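Local structure of putative exotoxin (superantigen) (Streptococcus pyogenes, 1TY0) at residues P22-L33 / F64-L75. The protein probably acts as a zinc-binding superantigen toxin, with a surface that can serve both T-cell receptor binding and dimerization. Numbering follows the deposited sequence.
Sequences PVDYTNCNIDYL and FTKNQKVNIFGL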
loop_
_atom_site.group_PDB
_atom_site.type_symbol
_atom_site.label_atom_id
_atom_site.label_comp_id
_atom_site.label_asym_id
_atom_site.label_seq_id
_atom_site.Cartn_x
_atom_site.Cartn_y
_atom_site.Cartn_z
ATOM N N PRO A 22 1.033 0.268 4.781
ATOM C CA PRO A 22 1.023 -0.852 5.728
ATOM C C PRO A 22 -0.329 -1.231 6.305
ATOM O O PRO A 22 -1.274 -0.442 6.284
ATOM C CB PRO A 22 1.973 -0.377 6.822
ATOM C CG PRO A 22 1.682 1.097 6.871
ATOM C CD PRO A 22 1.602 1.478 5.401
ATOM N N VAL A 23 -0.400 -2.457 6.811
ATOM C CA VAL A 23 -1.592 -2.960 7.482
ATOM C C VAL A 23 -1.356 -2.448 8.896
ATOM O O VAL A 23 -0.443 -2.904 9.583
ATOM C CB VAL A 23 -1.627 -4.495 7.483
ATOM C CG1 VAL A 23 -2.786 -4.980 8.344
ATOM C CG2 VAL A 23 -1.775 -5.010 6.061
ATOM N N ASP A 24 -2.186 -1.500 9.321
ATOM C CA ASP A 24 -2.031 -0.846 10.616
ATOM C C ASP A 24 -3.344 -0.841 11.389
ATOM O O ASP A 24 -4.259 -0.079 11.064
ATOM C CB ASP A 24 -1.566 0.593 10.345
ATOM C CG ASP A 24 -1.285 1.392 11.603
ATOM O OD1 ASP A 24 -1.677 0.978 12.709
ATOM O OD2 ASP A 24 -0.668 2.473 11.467
ATOM N N TYR A 25 -3.440 -1.696 12.406
ATOM C CA TYR A 25 -4.653 -1.777 13.218
ATOM C C TYR A 25 -4.288 -1.980 14.676
ATOM O O TYR A 25 -3.353 -2.711 14.984
ATOM C CB TYR A 25 -5.525 -2.940 12.742
ATOM C CG TYR A 25 -6.120 -2.695 11.377
ATOM C CD1 TYR A 25 -7.238 -1.884 11.226
ATOM C CD2 TYR A 25 -5.526 -3.222 10.228
ATOM C CE1 TYR A 25 -7.755 -1.596 9.966
ATOM C CE2 TYR A 25 -6.032 -2.937 8.964
ATOM C CZ TYR A 25 -7.146 -2.122 8.843
ATOM O OH TYR A 25 -7.642 -1.797 7.602
ATOM N N THR A 26 -5.040 -1.354 15.575
ATOM C CA THR A 26 -4.739 -1.489 16.994
ATOM C C THR A 26 -5.861 -2.133 17.806
ATOM O O THR A 26 -7.039 -2.061 17.439
ATOM C CB THR A 26 -4.400 -0.116 17.613
ATOM O OG1 THR A 26 -5.475 0.796 17.365
ATOM C CG2 THR A 26 -3.120 0.448 16.999
ATOM N N ASN A 27 -5.467 -2.778 18.900
ATOM C CA ASN A 27 -6.394 -3.429 19.826
ATOM C C ASN A 27 -7.293 -4.454 19.134
ATOM O O ASN A 27 -8.519 -4.388 19.222
ATOM C CB ASN A 27 -7.236 -2.355 20.524
ATOM C CG ASN A 27 -8.064 -2.911 21.664
ATOM O OD1 ASN A 27 -7.582 -3.712 22.462
ATOM N ND2 ASN A 27 -9.314 -2.474 21.753
ATOM N N CYS A 28 -6.663 -5.413 18.463
ATOM C CA CYS A 28 -7.368 -6.462 17.734
ATOM C C CYS A 28 -7.290 -7.788 18.476
ATOM O O CYS A 28 -6.281 -8.099 19.105
ATOM C CB CYS A 28 -6.752 -6.634 16.351
ATOM S SG CYS A 28 -6.744 -5.108 15.410
ATOM N N ASN A 29 -8.343 -8.584 18.370
ATOM C CA ASN A 29 -8.382 -9.866 19.063
ATOM C C ASN A 29 -7.734 -11.023 18.318
ATOM O O ASN A 29 -7.957 -11.207 17.119
ATOM C CB ASN A 29 -9.828 -10.246 19.380
ATOM C CG ASN A 29 -9.924 -11.483 20.244
ATOM O OD1 ASN A 29 -10.207 -12.580 19.761
ATOM N ND2 ASN A 29 -9.668 -11.315 21.533
ATOM N N ILE A 30 -6.928 -11.801 19.035
ATOM C CA ILE A 30 -6.302 -12.985 18.452
ATOM C C ILE A 30 -7.383 -14.057 18.476
ATOM O O ILE A 30 -7.712 -14.587 19.538
ATOM C CB ILE A 30 -5.105 -13.491 19.292
ATOM C CG1 ILE A 30 -3.972 -12.459 19.266
ATOM C CG2 ILE A 30 -4.608 -14.832 18.739
ATOM C CD1 ILE A 30 -2.735 -12.874 20.044
ATOM N N ASP A 31 -7.941 -14.369 17.313
ATOM C CA ASP A 31 -8.994 -15.379 17.234
ATOM C C ASP A 31 -8.448 -16.795 17.303
ATOM O O ASP A 31 -9.082 -17.690 17.874
ATOM C CB ASP A 31 -9.810 -15.215 15.950
ATOM C CG ASP A 31 -10.894 -14.160 16.078
ATOM O OD1 ASP A 31 -11.079 -13.615 17.185
ATOM O OD2 ASP A 31 -11.572 -13.879 15.071
ATOM N N TYR A 32 -7.279 -17.007 16.717
ATOM C CA TYR A 32 -6.687 -18.338 16.732
ATOM C C TYR A 32 -5.178 -18.284 16.536
ATOM O O TYR A 32 -4.654 -17.371 15.882
ATOM C CB TYR A 32 -7.323 -19.204 15.635
ATOM C CG TYR A 32 -7.138 -20.682 15.858
ATOM C CD1 TYR A 32 -7.816 -21.341 16.887
ATOM C CD2 TYR A 32 -6.264 -21.420 15.064
ATOM C CE1 TYR A 32 -7.626 -22.700 17.117
ATOM C CE2 TYR A 32 -6.065 -22.784 15.288
ATOM C CZ TYR A 32 -6.752 -23.414 16.314
ATOM O OH TYR A 32 -6.557 -24.758 16.528
ATOM N N LEU A 33 -4.487 -19.262 17.120
ATOM C CA LEU A 33 -3.037 -19.371 17.021
ATOM C C LEU A 33 -2.626 -20.763 16.558
ATOM O O LEU A 33 -3.043 -21.768 17.135
ATOM C CB LEU A 33 -2.373 -19.107 18.382
ATOM C CG LEU A 33 -2.488 -17.718 19.016
ATOM C CD1 LEU A 33 -1.973 -17.768 20.452
ATOM C CD2 LEU A 33 -1.687 -16.712 18.195
ATOM N N PHE A 64 2.089 -15.861 22.883
ATOM C CA PHE A 64 0.765 -15.255 22.956
ATOM C C PHE A 64 -0.318 -16.274 23.318
ATOM O O PHE A 64 -0.053 -17.474 23.385
ATOM C CB PHE A 64 0.434 -14.598 21.609
ATOM C CG PHE A 64 1.354 -13.461 21.244
ATOM C CD1 PHE A 64 2.608 -13.710 20.698
ATOM C CD2 PHE A 64 0.966 -12.141 21.459
ATOM C CE1 PHE A 64 3.468 -12.656 20.365
ATOM C CE2 PHE A 64 1.810 -11.085 21.133
ATOM C CZ PHE A 64 3.066 -11.340 20.585
ATOM N N THR A 65 -1.536 -15.792 23.554
ATOM C CA THR A 65 -2.651 -16.670 23.891
ATOM C C THR A 65 -3.913 -16.206 23.167
ATOM O O THR A 65 -4.072 -15.018 22.889
ATOM C CB THR A 65 -2.923 -16.687 25.417
ATOM O OG1 THR A 65 -3.460 -15.425 25.824
ATOM C CG2 THR A 65 -1.639 -16.945 26.184
ATOM N N LYS A 66 -4.804 -17.140 22.844
ATOM C CA LYS A 66 -6.035 -16.773 22.155
ATOM C C LYS A 66 -6.810 -15.734 22.949
ATOM O O LYS A 66 -6.799 -15.735 24.183
ATOM C CB LYS A 66 -6.933 -17.996 21.921
ATOM C CG LYS A 66 -6.387 -19.004 20.932
ATOM C CD LYS A 66 -7.394 -20.118 20.671
ATOM C CE LYS A 66 -7.692 -20.914 21.933
ATOM N NZ LYS A 66 -8.656 -22.026 21.685
ATOM N N ASN A 67 -7.470 -14.849 22.211
ATOM C CA ASN A 67 -8.287 -13.770 22.749
ATOM C C ASN A 67 -7.527 -12.661 23.463
ATOM O O ASN A 67 -8.109 -11.851 24.180
ATOM C CB ASN A 67 -9.393 -14.345 23.628
ATOM C CG ASN A 67 -10.307 -15.265 22.847
ATOM O OD1 ASN A 67 -10.727 -14.932 21.737
ATOM N ND2 ASN A 67 -10.611 -16.428 23.411
ATOM N N GLN A 68 -6.217 -12.637 23.250
ATOM C CA GLN A 68 -5.367 -11.592 23.800
ATOM C C GLN A 68 -5.512 -10.476 22.766
ATOM O O GLN A 68 -5.708 -10.754 21.580
ATOM C CB GLN A 68 -3.911 -12.063 23.845
ATOM C CG GLN A 68 -2.913 -11.037 24.355
ATOM C CD GLN A 68 -1.473 -11.524 24.253
ATOM O OE1 GLN A 68 -1.215 -12.727 24.122
ATOM N NE2 GLN A 68 -0.524 -10.590 24.324
ATOM N N LYS A 69 -5.439 -9.224 23.209
ATOM C CA LYS A 69 -5.540 -8.096 22.293
ATOM C C LYS A 69 -4.144 -7.745 21.805
ATOM O O LYS A 69 -3.187 -7.721 22.583
ATOM C CB LYS A 69 -6.165 -6.885 22.992
ATOM C CG LYS A 69 -7.618 -7.079 23.399
ATOM C CD LYS A 69 -8.496 -7.345 22.187
ATOM C CE LYS A 69 -9.955 -7.544 22.588
ATOM N NZ LYS A 69 -10.137 -8.734 23.462
ATOM N N VAL A 70 -4.022 -7.486 20.509
ATOM C CA VAL A 70 -2.731 -7.142 19.935
ATOM C C VAL A 70 -2.834 -6.009 18.935
ATOM O O VAL A 70 -3.922 -5.665 18.468
ATOM C CB VAL A 70 -2.096 -8.349 19.202
ATOM C CG1 VAL A 70 -1.810 -9.477 20.186
ATOM C CG2 VAL A 70 -3.022 -8.834 18.097
ATOM N N ASN A 71 -1.683 -5.419 18.631
ATOM C CA ASN A 71 -1.600 -4.365 17.636
ATOM C C ASN A 71 -0.913 -4.967 16.430
ATOM O O ASN A 71 -0.060 -5.852 16.559
ATOM C CB ASN A 71 -0.787 -3.185 18.153
ATOM C CG ASN A 71 -1.484 -2.467 19.284
ATOM O OD1 ASN A 71 -2.705 -2.341 19.279
ATOM N ND2 ASN A 71 -0.713 -1.983 20.254
ATOM N N ILE A 72 -1.286 -4.479 15.256
ATOM C CA ILE A 72 -0.725 -4.978 14.019
ATOM C C ILE A 72 -0.103 -3.859 13.204
ATOM O O ILE A 72 -0.720 -2.812 12.998
ATOM C CB ILE A 72 -1.813 -5.609 13.124
ATOM C CG1 ILE A 72 -2.486 -6.771 13.851
ATOM C CG2 ILE A 72 -1.196 -6.059 11.793
ATOM C CD1 ILE A 72 -3.715 -7.302 13.128
ATOM N N PHE A 73 1.127 -4.080 12.766
ATOM C CA PHE A 73 1.794 -3.139 11.872
ATOM C C PHE A 73 2.665 -4.021 11.004
ATOM O O PHE A 73 3.793 -4.368 11.373
ATOM C CB PHE A 73 2.669 -2.117 12.592
ATOM C CG PHE A 73 3.059 -0.963 11.707
ATOM C CD1 PHE A 73 4.045 -1.119 10.739
ATOM C CD2 PHE A 73 2.382 0.249 11.783
ATOM C CE1 PHE A 73 4.345 -0.083 9.854
ATOM C CE2 PHE A 73 2.678 1.292 10.901
ATOM C CZ PHE A 73 3.662 1.120 9.935
ATOM N N GLY A 74 2.125 -4.398 9.854
ATOM C CA GLY A 74 2.861 -5.267 8.957
ATOM C C GLY A 74 2.721 -4.858 7.512
ATOM O O GLY A 74 1.727 -4.239 7.120
ATOM N N LEU A 75 3.722 -5.206 6.713
ATOM C CA LEU A 75 3.692 -4.864 5.297
ATOM C C LEU A 75 3.141 -6.049 4.522
ATOM O O LEU A 75 3.674 -7.160 4.608
ATOM C CB LEU A 75 5.105 -4.501 4.823
ATOM C CG LEU A 75 5.821 -3.490 5.728
ATOM C CD1 LEU A 75 7.195 -3.143 5.145
ATOM C CD2 LEU A 75 4.972 -2.234 5.872
HETATM O O HOH W 1 -0.378 -0.616 14.476
#
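Ile30 and Val70 meet at about a right angle, with Ile30 CD1 3.5 Å from Val70 CG1. Ile30 CG1 lies anti to its carbonyl carbon (chi1 -66°), and the extended chain carries CD1 on to Phe64 CB. Leu33 CD1 comes against the carbonyl of Phe64, 3.5 Å from Phe64 O. At the other end of the contact, Pro22 and Phe73 run side by side, pointing the same way, with Pro22 CG 3.6 Å from Phe73 CZ. The Asp24 carboxylate also lies by this ring, its plane turned 60° from it. A water donates to both Asp24 OD1 and Ile72 O.

Strands 23-26, 28-33 and 69-74 belong to the OB-fold domain of the toxin. Strand 69-74 pairs antiparallel first with 28-33 and then with 23-26. Where one pairing gives way to the other, Asn27 and Cys28 both face Val70, a G1 beta bulge. Cys28 N hydrogen-bonds to Val70 O at 2.8 Å. Asn27 N instead donates a hydrogen bond to Asn71 OD1 at 2.8 Å, nearly in line with the amide carbonyl. Asn98 accepts from Asn71 ND2, so both ends of this buried amide are held. On the opposite face from Phe73, Val23 CG1 touches Ile72 CG2 and sits at the edge of the Tyr25 ring, in its plane.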